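Side-chain contacts in protection of telomeres protein poz1 (Schizosaccharomyces pombe, PDB 5WE0), which binds telomeric DNA and negatively regulates telomerase, and with it telomere length, in fission yeast: residues M52-F55 / M56-F60; E160-H164 / I165-K169; T223-Q226 / L227-C231. One frame throughout, in Å; residues are numbered along the deposited sequence.

Interaction 1. Residues M52-F55 / M56-F60; sequences MPIF and MDIAF
Met56 lies against the ring of Phe55 in the first turn of helix 54-64, a Met-aromatic contact between neighbours in sequence. Pro53 holds the N-cap position just before this helix. The tight part is where the Met56 side chain is caught between Phe55 and Met52. Its CG sits over one face of the Phe55 ring, 3.7 Å from the centroid and 20° off the normal, a CH-pi contact. The sulfur lies farther out: Met56 SD is 4.4 Å from the same centroid and meets the ring obliquely. Phe55 CG stands between its own backbone N and carbonyl carbon (chi1 81°), which brings the ring over the start of Met56. From the other direction comes Met52, crossing Met56 at about a right angle, with Met52 SD 3.3 Å from Met56 CB. The bend at chi2 (73°) turns the Met52 sulfur toward that carbon. The looser part is the flank of Ile54 and Ile58, one turn apart, where Ile54 CG2 and Ile58 CD1 are 4.5 Å apart. The backbone bond from Ile58 N to Ile54 O, 3.0 Å, spans this flank. Neither part faces solvent. Helix 2-18 packs on Met56 through Leu14 and Phe18, and the chain of another protein also packs on Met52, Pro53 and Met56. Phe235 touches both isoleucines. At the cap, Met56 N donates to Pro53 O at 3.0 Å, reaching that oxygen from above the carbonyl plane.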
ATOM      1  N   MET A  52      14.040  -2.402  -3.057  1.00 40.37           N
ATOM      2  CA  MET A  52      13.478  -1.703  -1.915  1.00 42.17           C
ATOM      3  C   MET A  52      13.308  -2.689  -0.762  1.00 43.03           C
ATOM      4  O   MET A  52      12.633  -3.712  -0.937  1.00 41.23           O
ATOM      5  CB  MET A  52      12.133  -1.078  -2.303  1.00 36.14           C
ATOM      6  CG  MET A  52      11.412  -0.364  -1.192  1.00 36.83           C
ATOM      7  SD  MET A  52      12.166   1.217  -0.726  1.00 47.94           S
ATOM      8  CE  MET A  52      12.105   2.122  -2.276  1.00 31.46           C
ATOM      9  N   PRO A  53      13.910  -2.449   0.406  1.00 41.18           N
ATOM     10  CA  PRO A  53      13.673  -3.339   1.554  1.00 40.43           C
ATOM     11  C   PRO A  53      12.192  -3.348   1.927  1.00 38.62           C
ATOM     12  O   PRO A  53      11.491  -2.346   1.804  1.00 37.39           O
ATOM     13  CB  PRO A  53      14.523  -2.715   2.677  1.00 37.85           C
ATOM     14  CG  PRO A  53      15.515  -1.831   1.993  1.00 37.83           C
ATOM     15  CD  PRO A  53      14.845  -1.353   0.727  1.00 40.39           C
ATOM     16  N   ILE A  54      11.714  -4.492   2.404  1.00 38.27           N
ATOM     17  CA  ILE A  54      10.281  -4.628   2.614  1.00 35.50           C
ATOM     18  C   ILE A  54       9.787  -3.690   3.720  1.00 37.07           C
ATOM     19  O   ILE A  54       8.634  -3.217   3.673  1.00 30.40           O
ATOM     20  CB  ILE A  54       9.939  -6.104   2.891  1.00 39.31           C
ATOM     21  CG1 ILE A  54       8.537  -6.411   2.395  1.00 38.88           C
ATOM     22  CG2 ILE A  54      10.051  -6.438   4.363  1.00 41.07           C
ATOM     23  CD1 ILE A  54       8.421  -6.184   0.863  1.00 41.12           C
ATOM     24  N   PHE A  55      10.642  -3.367   4.708  1.00 30.34           N
ATOM     25  CA  PHE A  55      10.198  -2.468   5.775  1.00 33.72           C
ATOM     26  C   PHE A  55       9.852  -1.084   5.217  1.00 32.39           C
ATOM     27  O   PHE A  55       8.978  -0.397   5.758  1.00 29.80           O
ATOM     28  CB  PHE A  55      11.263  -2.363   6.889  1.00 31.28           C
ATOM     29  CG  PHE A  55      12.399  -1.403   6.577  1.00 32.19           C
ATOM     30  CD1 PHE A  55      12.294  -0.043   6.895  1.00 32.16           C
ATOM     31  CD2 PHE A  55      13.576  -1.864   5.987  1.00 33.24           C
ATOM     32  CE1 PHE A  55      13.349   0.852   6.601  1.00 32.15           C
ATOM     33  CE2 PHE A  55      14.634  -0.980   5.685  1.00 35.31           C
ATOM     34  CZ  PHE A  55      14.509   0.381   5.981  1.00 34.55           C
ATOM     35  N   MET A  56      10.483  -0.690   4.106  1.00 31.72           N
ATOM     36  CA  MET A  56      10.178   0.601   3.495  1.00 31.51           C
ATOM     37  C   MET A  56       8.812   0.602   2.812  1.00 31.53           C
ATOM     38  O   MET A  56       8.048   1.563   2.962  1.00 28.05           O
ATOM     39  CB  MET A  56      11.261   0.982   2.478  1.00 30.94           C
ATOM     40  CG  MET A  56      12.656   1.189   3.094  1.00 38.44           C
ATOM     41  SD  MET A  56      12.852   2.901   3.639  1.00 45.34           S
ATOM     42  CE  MET A  56      13.130   3.744   2.068  1.00 36.52           C
ATOM     43  N   ASP A  57       8.496  -0.446   2.039  1.00 27.81           N
ATOM     44  CA  ASP A  57       7.161  -0.563   1.445  1.00 27.75           C
ATOM     45  C   ASP A  57       6.068  -0.588   2.506  1.00 27.78           C
ATOM     46  O   ASP A  57       5.009   0.026   2.325  1.00 26.74           O
ATOM     47  CB  ASP A  57       7.068  -1.812   0.567  1.00 28.76           C
ATOM     48  CG  ASP A  57       7.743  -1.630  -0.788  1.00 34.39           C
ATOM     49  OD1 ASP A  57       7.903  -0.472  -1.229  1.00 37.83           O
ATOM     50  OD2 ASP A  57       8.077  -2.640  -1.427  1.00 40.23           O
ATOM     51  N   ILE A  58       6.306  -1.296   3.614  1.00 30.10           N
ATOM     52  CA  ILE A  58       5.313  -1.394   4.683  1.00 31.52           C
ATOM     53  C   ILE A  58       5.064  -0.030   5.296  1.00 25.61           C
ATOM     54  O   ILE A  58       3.917   0.345   5.562  1.00 26.28           O
ATOM     55  CB  ILE A  58       5.761  -2.420   5.750  1.00 27.19           C
ATOM     56  CG1 ILE A  58       5.632  -3.843   5.209  1.00 26.59           C
ATOM     57  CG2 ILE A  58       4.967  -2.270   7.036  1.00 26.47           C
ATOM     58  CD1 ILE A  58       6.253  -4.887   6.115  1.00 27.75           C
ATOM     59  N   ALA A  59       6.140   0.717   5.563  1.00 28.46           N
ATOM     60  CA  ALA A  59       5.999   2.054   6.122  1.00 28.42           C
ATOM     61  C   ALA A  59       5.266   2.970   5.152  1.00 25.50           C
ATOM     62  O   ALA A  59       4.392   3.744   5.560  1.00 27.04           O
ATOM     63  CB  ALA A  59       7.378   2.625   6.464  1.00 31.36           C
ATOM     64  N   PHE A  60       5.565   2.851   3.856  1.00 27.72           N
ATOM     65  CA  PHE A  60       4.843   3.643   2.868  1.00 29.68           C
ATOM     66  C   PHE A  60       3.354   3.351   2.928  1.00 25.04           C
ATOM     67  O   PHE A  60       2.533   4.269   2.961  1.00 23.86           O
ATOM     68  CB  PHE A  60       5.348   3.380   1.453  1.00 27.08           C
ATOM     69  CG  PHE A  60       4.499   4.061   0.430  1.00 32.76           C
ATOM     70  CD1 PHE A  60       4.622   5.426   0.212  1.00 29.46           C
ATOM     71  CD2 PHE A  60       3.491   3.364  -0.236  1.00 29.89           C
ATOM     72  CE1 PHE A  60       3.799   6.066  -0.697  1.00 30.80           C
ATOM     73  CE2 PHE A  60       2.667   4.003  -1.133  1.00 29.20           C
ATOM     74  CZ  PHE A  60       2.816   5.351  -1.363  1.00 31.22           C
TER

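Interaction 2. Residues E160-H164 / I165-K169; sequences EPIDH and INFTK
The backbone runs extended through Ile162, makes an inverse gamma turn centred on Asp163, and enters helix 164-174 at His164. Phe167 N donates to Asp163 O, tying the turn to the helix, and Thr168 N to His164 O begins the helical pattern, each at 2.9 Å. Asp163 is the N-cap. Its carboxylate, with CG anti to the backbone N (chi1 179°), reaches forward to Asn166 and grips it twice. Asn166 N gives a capping bond to Asp163 OD1 at 3.2 Å, arriving from above the carboxylate plane. Asn166 ND2 donates to Asp163 OD2 at 2.6 Å on the syn side, and OD2 lies close to the plane of the Asn166 amide. The carboxylate and amide planes stand 64° apart. With an alanine here in place of Asp163 the carboxylate is gone, which would probably leave Asn166 N without its side-chain acceptor and the Asn166 amide free to turn. One turn on, Thr168 OG1 bonds to His164 O at 3.0 Å. Thr168 N and OG1 reach this oxygen from opposite faces of its plane. Ile162 CG2 rests over the centre of the His164 ring, 3.7 Å above it, and also touches Phe167, whose ring meets that of Phe156 on helix 130-157. Outside the segments, His164 NE2 bonds to Ser189 and Thr168 OG1 to Gln186. The chemistry implies a polar cap whose negative carboxylate is likely to be favoured by the helix dipole.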
ATOM      1  N   GLU A 160     -15.745  15.658 -12.689  1.00 38.71           N
ATOM      2  CA  GLU A 160     -16.473  16.109 -13.881  1.00 38.76           C
ATOM      3  C   GLU A 160     -15.706  17.234 -14.594  1.00 36.51           C
ATOM      4  O   GLU A 160     -15.521  18.326 -14.054  1.00 35.26           O
ATOM      5  CB  GLU A 160     -17.891  16.564 -13.521  1.00 41.23           C
ATOM      6  CG  GLU A 160     -18.620  17.221 -14.679  1.00 41.18           C
ATOM      7  CD  GLU A 160     -19.086  16.238 -15.737  1.00 44.94           C
ATOM      8  OE1 GLU A 160     -18.712  15.040 -15.692  1.00 48.07           O
ATOM      9  OE2 GLU A 160     -19.820  16.679 -16.645  1.00 55.78           O
ATOM     10  N   PRO A 161     -15.215  16.950 -15.803  1.00 36.65           N
ATOM     11  CA  PRO A 161     -15.352  15.674 -16.522  1.00 38.68           C
ATOM     12  C   PRO A 161     -14.431  14.549 -15.991  1.00 38.97           C
ATOM     13  O   PRO A 161     -13.473  14.820 -15.248  1.00 34.81           O
ATOM     14  CB  PRO A 161     -14.962  16.050 -17.949  1.00 36.85           C
ATOM     15  CG  PRO A 161     -13.925  17.121 -17.755  1.00 39.09           C
ATOM     16  CD  PRO A 161     -14.373  17.911 -16.539  1.00 36.72           C
ATOM     17  N   ILE A 162     -14.761  13.307 -16.360  1.00 36.09           N
ATOM     18  CA  ILE A 162     -13.962  12.146 -15.995  1.00 39.60           C
ATOM     19  C   ILE A 162     -12.670  12.136 -16.795  1.00 46.85           C
ATOM     20  O   ILE A 162     -12.661  12.430 -17.997  1.00 45.14           O
ATOM     21  CB  ILE A 162     -14.751  10.850 -16.247  1.00 39.33           C
ATOM     22  CG1 ILE A 162     -15.856  10.691 -15.222  1.00 38.61           C
ATOM     23  CG2 ILE A 162     -13.829   9.614 -16.210  1.00 43.15           C
ATOM     24  CD1 ILE A 162     -16.509   9.330 -15.279  1.00 40.44           C
ATOM     25  N   ASP A 163     -11.575  11.761 -16.134  1.00 43.48           N
ATOM     26  CA  ASP A 163     -10.295  11.516 -16.797  1.00 45.48           C
ATOM     27  C   ASP A 163     -10.296  10.084 -17.332  1.00 48.29           C
ATOM     28  O   ASP A 163      -9.779   9.154 -16.703  1.00 46.05           O
ATOM     29  CB  ASP A 163      -9.170  11.783 -15.809  1.00 48.38           C
ATOM     30  CG  ASP A 163      -7.804  11.529 -16.378  1.00 54.87           C
ATOM     31  OD1 ASP A 163      -7.692  10.988 -17.502  1.00 56.10           O
ATOM     32  OD2 ASP A 163      -6.825  11.886 -15.681  1.00 59.97           O
ATOM     33  N   HIS A 164     -10.853   9.912 -18.539  1.00 47.36           N
ATOM     34  CA  HIS A 164     -11.118   8.571 -19.063  1.00 48.17           C
ATOM     35  C   HIS A 164      -9.842   7.826 -19.398  1.00 47.46           C
ATOM     36  O   HIS A 164      -9.816   6.591 -19.333  1.00 48.76           O
ATOM     37  CB  HIS A 164     -12.018   8.626 -20.294  1.00 45.77           C
ATOM     38  CG  HIS A 164     -13.473   8.596 -19.966  1.00 50.04           C
ATOM     39  ND1 HIS A 164     -14.287   9.703 -20.083  1.00 56.81           N
ATOM     40  CD2 HIS A 164     -14.259   7.595 -19.504  1.00 56.57           C
ATOM     41  CE1 HIS A 164     -15.515   9.383 -19.716  1.00 57.36           C
ATOM     42  NE2 HIS A 164     -15.525   8.109 -19.355  1.00 52.01           N
ATOM     43  N   ILE A 165      -8.799   8.544 -19.805  1.00 47.32           N
ATOM     44  CA  ILE A 165      -7.558   7.890 -20.201  1.00 51.60           C
ATOM     45  C   ILE A 165      -6.898   7.213 -19.001  1.00 50.53           C
ATOM     46  O   ILE A 165      -6.571   6.020 -19.039  1.00 47.38           O
ATOM     47  CB  ILE A 165      -6.626   8.918 -20.867  1.00 52.31           C
ATOM     48  CG1 ILE A 165      -7.163   9.261 -22.267  1.00 47.58           C
ATOM     49  CG2 ILE A 165      -5.179   8.390 -20.894  1.00 53.75           C
ATOM     50  CD1 ILE A 165      -6.556  10.488 -22.884  1.00 46.42           C
ATOM     51  N   ASN A 166      -6.698   7.967 -17.916  1.00 49.56           N
ATOM     52  CA  ASN A 166      -6.111   7.395 -16.707  1.00 47.96           C
ATOM     53  C   ASN A 166      -7.054   6.416 -16.025  1.00 45.58           C
ATOM     54  O   ASN A 166      -6.604   5.406 -15.467  1.00 43.65           O
ATOM     55  CB  ASN A 166      -5.730   8.517 -15.767  1.00 48.61           C
ATOM     56  CG  ASN A 166      -4.552   9.300 -16.279  1.00 51.14           C
ATOM     57  OD1 ASN A 166      -3.599   8.731 -16.816  1.00 51.08           O
ATOM     58  ND2 ASN A 166      -4.638  10.615 -16.183  1.00 49.50           N
ATOM     59  N   PHE A 167      -8.360   6.685 -16.086  1.00 43.58           N
ATOM     60  CA  PHE A 167      -9.339   5.742 -15.563  1.00 43.69           C
ATOM     61  C   PHE A 167      -9.175   4.380 -16.227  1.00 48.26           C
ATOM     62  O   PHE A 167      -9.158   3.337 -15.556  1.00 45.75           O
ATOM     63  CB  PHE A 167     -10.754   6.282 -15.797  1.00 44.73           C
ATOM     64  CG  PHE A 167     -11.821   5.506 -15.088  1.00 41.41           C
ATOM     65  CD1 PHE A 167     -11.547   4.850 -13.909  1.00 43.98           C
ATOM     66  CD2 PHE A 167     -13.077   5.379 -15.636  1.00 44.88           C
ATOM     67  CE1 PHE A 167     -12.531   4.120 -13.268  1.00 45.91           C
ATOM     68  CE2 PHE A 167     -14.057   4.652 -15.007  1.00 46.92           C
ATOM     69  CZ  PHE A 167     -13.790   4.027 -13.823  1.00 46.42           C
ATOM     70  N   THR A 168      -9.060   4.374 -17.553  1.00 48.24           N
ATOM     71  CA  THR A 168      -8.913   3.126 -18.294  1.00 51.27           C
ATOM     72  C   THR A 168      -7.589   2.440 -17.986  1.00 49.02           C
ATOM     73  O   THR A 168      -7.558   1.240 -17.698  1.00 52.92           O
ATOM     74  CB  THR A 168      -9.052   3.403 -19.788  1.00 56.98           C
ATOM     75  OG1 THR A 168     -10.427   3.699 -20.076  1.00 59.09           O
ATOM     76  CG2 THR A 168      -8.578   2.201 -20.614  1.00 56.58           C
ATOM     77  N   LYS A 169      -6.484   3.186 -18.074  1.00 48.77           N
ATOM     78  CA  LYS A 169      -5.175   2.675 -17.677  1.00 48.98           C
ATOM     79  C   LYS A 169      -5.230   2.012 -16.306  1.00 48.82           C
ATOM     80  O   LYS A 169      -4.733   0.895 -16.121  1.00 51.17           O
ATOM     81  CB  LYS A 169      -4.164   3.825 -17.683  1.00 48.91           C
ATOM     82  CG  LYS A 169      -2.719   3.416 -17.425  1.00 55.14           C
ATOM     83  CD  LYS A 169      -2.353   2.145 -18.192  1.00 61.54           C
ATOM     84  CE  LYS A 169      -0.941   1.684 -17.865  1.00 63.79           C
ATOM     85  NZ  LYS A 169      -0.618   0.354 -18.461  1.00 67.71           N
TER

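Interaction 3. Residues T223-Q226 / L227-C231; sequences TKLQ and LEVFC
Leu225 and Val229 lie side by side and point the same way, one turn apart near the C-terminal end of helix 209-230. Leu225 CD1 meets Val229 CG2 at 3.9 Å. Val229 CG2 is anti to its own carbonyl carbon, beside the backbone N, and this branch also lies 3.3 Å from Leu225 O. Thr223 and Leu227 repeat the pattern on another side of the helix. They too run alongside each other, with Thr223 CG2 3.8 Å from Leu227 CD1. Leu227 CG sits close over the backbone, 3.2 Å from Thr223 O. Phe230 is turned differently. One face of its ring has Val229 CG1 over the centre, 4.1 Å above the plane. At its edge, in plane, lies Gln226 CA, and Phe230 CD2 is 3.4 Å from Gln226 O. That same oxygen accepts from Phe230 N at 2.9 Å, in the regular helical pattern. The polar ends look outward from this contact: Gln226 OE1 bonds to Arg110, Lys224 NZ forms a salt bridge with Glu62, and Glu228 OE1 takes bonds from the backbone N atoms of Phe235 and Gln237. Cys231, the first residue to leave helical geometry, is joined by a disulfide to Cys113 of helix 93-115. Helix 93-115 also packs on Leu227 and Phe230, helix 130-157 on Gln226 and Phe230, and helix 238-241 on Leu225 and Val229.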
ATOM      1  N   THR A 223       1.229  -9.795   8.187  1.00 27.82           N
ATOM      2  CA  THR A 223       2.464  -9.943   7.423  1.00 26.91           C
ATOM      3  C   THR A 223       3.690  -9.728   8.302  1.00 31.52           C
ATOM      4  O   THR A 223       4.634 -10.522   8.254  1.00 29.98           O
ATOM      5  CB  THR A 223       2.472  -8.946   6.260  1.00 25.00           C
ATOM      6  OG1 THR A 223       1.376  -9.223   5.385  1.00 27.23           O
ATOM      7  CG2 THR A 223       3.747  -9.052   5.464  1.00 24.51           C
ATOM      8  N   LYS A 224       3.676  -8.671   9.135  1.00 31.58           N
ATOM      9  CA  LYS A 224       4.786  -8.394  10.050  1.00 30.54           C
ATOM     10  C   LYS A 224       5.044  -9.573  10.969  1.00 32.67           C
ATOM     11  O   LYS A 224       6.196  -9.962  11.191  1.00 31.73           O
ATOM     12  CB  LYS A 224       4.488  -7.166  10.915  1.00 29.32           C
ATOM     13  CG  LYS A 224       4.662  -5.796  10.285  1.00 29.95           C
ATOM     14  CD  LYS A 224       4.508  -4.731  11.395  1.00 33.40           C
ATOM     15  CE  LYS A 224       4.363  -3.340  10.825  1.00 33.45           C
ATOM     16  NZ  LYS A 224       3.728  -2.393  11.775  1.00 34.76           N
ATOM     17  N   LEU A 225       3.977 -10.129  11.544  1.00 34.62           N
ATOM     18  CA  LEU A 225       4.123 -11.266  12.451  1.00 37.06           C
ATOM     19  C   LEU A 225       4.748 -12.468  11.740  1.00 33.92           C
ATOM     20  O   LEU A 225       5.744 -13.011  12.212  1.00 35.48           O
ATOM     21  CB  LEU A 225       2.764 -11.619  13.062  1.00 35.85           C
ATOM     22  CG  LEU A 225       2.763 -12.753  14.081  1.00 45.61           C
ATOM     23  CD1 LEU A 225       3.527 -12.269  15.272  1.00 49.21           C
ATOM     24  CD2 LEU A 225       1.365 -13.148  14.517  1.00 43.15           C
ATOM     25  N   GLN A 226       4.215 -12.860  10.571  1.00 33.27           N
ATOM     26  CA  GLN A 226       4.757 -14.021   9.848  1.00 34.85           C
ATOM     27  C   GLN A 226       6.227 -13.839   9.506  1.00 35.33           C
ATOM     28  O   GLN A 226       7.014 -14.794   9.567  1.00 37.40           O
ATOM     29  CB  GLN A 226       4.018 -14.282   8.526  1.00 32.01           C
ATOM     30  CG  GLN A 226       2.548 -14.401   8.629  1.00 38.12           C
ATOM     31  CD  GLN A 226       1.829 -14.542   7.267  1.00 34.69           C
ATOM     32  OE1 GLN A 226       2.395 -14.961   6.252  1.00 26.11           O
ATOM     33  NE2 GLN A 226       0.586 -14.144   7.255  1.00 33.89           N
ATOM     34  N   LEU A 227       6.593 -12.655   9.041  1.00 32.22           N
ATOM     35  CA  LEU A 227       7.979 -12.424   8.652  1.00 35.78           C
ATOM     36  C   LEU A 227       8.918 -12.558   9.844  1.00 35.58           C
ATOM     37  O   LEU A 227       9.997 -13.139   9.721  1.00 40.56           O
ATOM     38  CB  LEU A 227       8.108 -11.041   8.017  1.00 33.43           C
ATOM     39  CG  LEU A 227       7.416 -10.884   6.660  1.00 34.21           C
ATOM     40  CD1 LEU A 227       7.491  -9.440   6.225  1.00 32.37           C
ATOM     41  CD2 LEU A 227       8.043 -11.776   5.592  1.00 31.21           C
ATOM     42  N   GLU A 228       8.501 -12.077  11.019  1.00 33.19           N
ATOM     43  CA  GLU A 228       9.364 -12.154  12.194  1.00 39.28           C
ATOM     44  C   GLU A 228       9.448 -13.586  12.711  1.00 43.29           C
ATOM     45  O   GLU A 228      10.541 -14.107  12.954  1.00 42.50           O
ATOM     46  CB  GLU A 228       8.859 -11.220  13.294  1.00 36.98           C
ATOM     47  CG  GLU A 228       9.660 -11.330  14.602  1.00 39.08           C
ATOM     48  CD  GLU A 228       9.415 -10.170  15.563  1.00 46.26           C
ATOM     49  OE1 GLU A 228       9.268  -9.009  15.108  1.00 48.25           O
ATOM     50  OE2 GLU A 228       9.333 -10.427  16.782  1.00 54.11           O
ATOM     51  N   VAL A 229       8.297 -14.249  12.822  1.00 40.32           N
ATOM     52  CA  VAL A 229       8.233 -15.577  13.416  1.00 40.01           C
ATOM     53  C   VAL A 229       8.912 -16.601  12.504  1.00 41.42           C
ATOM     54  O   VAL A 229       9.715 -17.414  12.963  1.00 39.61           O
ATOM     55  CB  VAL A 229       6.768 -15.942  13.715  1.00 39.79           C
ATOM     56  CG1 VAL A 229       6.635 -17.391  14.133  1.00 35.07           C
ATOM     57  CG2 VAL A 229       6.196 -15.023  14.789  1.00 37.93           C
ATOM     58  N   PHE A 230       8.643 -16.550  11.193  1.00 40.78           N
ATOM     59  CA  PHE A 230       9.110 -17.598  10.286  1.00 41.78           C
ATOM     60  C   PHE A 230      10.388 -17.276   9.520  1.00 42.96           C
ATOM     61  O   PHE A 230      11.059 -18.206   9.060  1.00 49.26           O
ATOM     62  CB  PHE A 230       8.010 -17.940   9.269  1.00 37.95           C
ATOM     63  CG  PHE A 230       6.814 -18.582   9.894  1.00 39.62           C
ATOM     64  CD1 PHE A 230       6.874 -19.901  10.331  1.00 41.30           C
ATOM     65  CD2 PHE A 230       5.644 -17.867  10.081  1.00 37.54           C
ATOM     66  CE1 PHE A 230       5.779 -20.494  10.924  1.00 38.81           C
ATOM     67  CE2 PHE A 230       4.541 -18.456  10.672  1.00 37.13           C
ATOM     68  CZ  PHE A 230       4.611 -19.771  11.095  1.00 39.42           C
ATOM     69  N   CYS A 231      10.722 -16.012   9.312  1.00 44.20           N
ATOM     70  CA  CYS A 231      11.990 -15.625   8.701  1.00 43.83           C
ATOM     71  C   CYS A 231      12.797 -14.720   9.637  1.00 46.47           C
ATOM     72  O   CYS A 231      12.435 -14.503  10.800  1.00 50.55           O
ATOM     73  CB  CYS A 231      11.729 -15.021   7.317  1.00 45.49           C
ATOM     74  SG  CYS A 231      10.836 -16.208   6.192  1.00 61.82           S
TER

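How the interactions relate
From the N terminus the contacts come in series, and none nests in or crosses another. Each is local, so none closes a long loop. Interaction 1 starts helix 54-64, beside helix 2-18. Interaction 2 lies in the loop after helix 130-157 and in the first turns of helix 164-174. Interaction 3 ends helix 209-230. Interactions 1 and 3 touch, with Ile58 CG2 4.0 Å from Lys224 CE, and Phe235 packs against both. Helix 93-115 touches all three. Interaction 2 stands apart: its centre is 30 Å from that of interaction 1 and 39 Å from that of interaction 3, on the opposite side of the chain's centre from both.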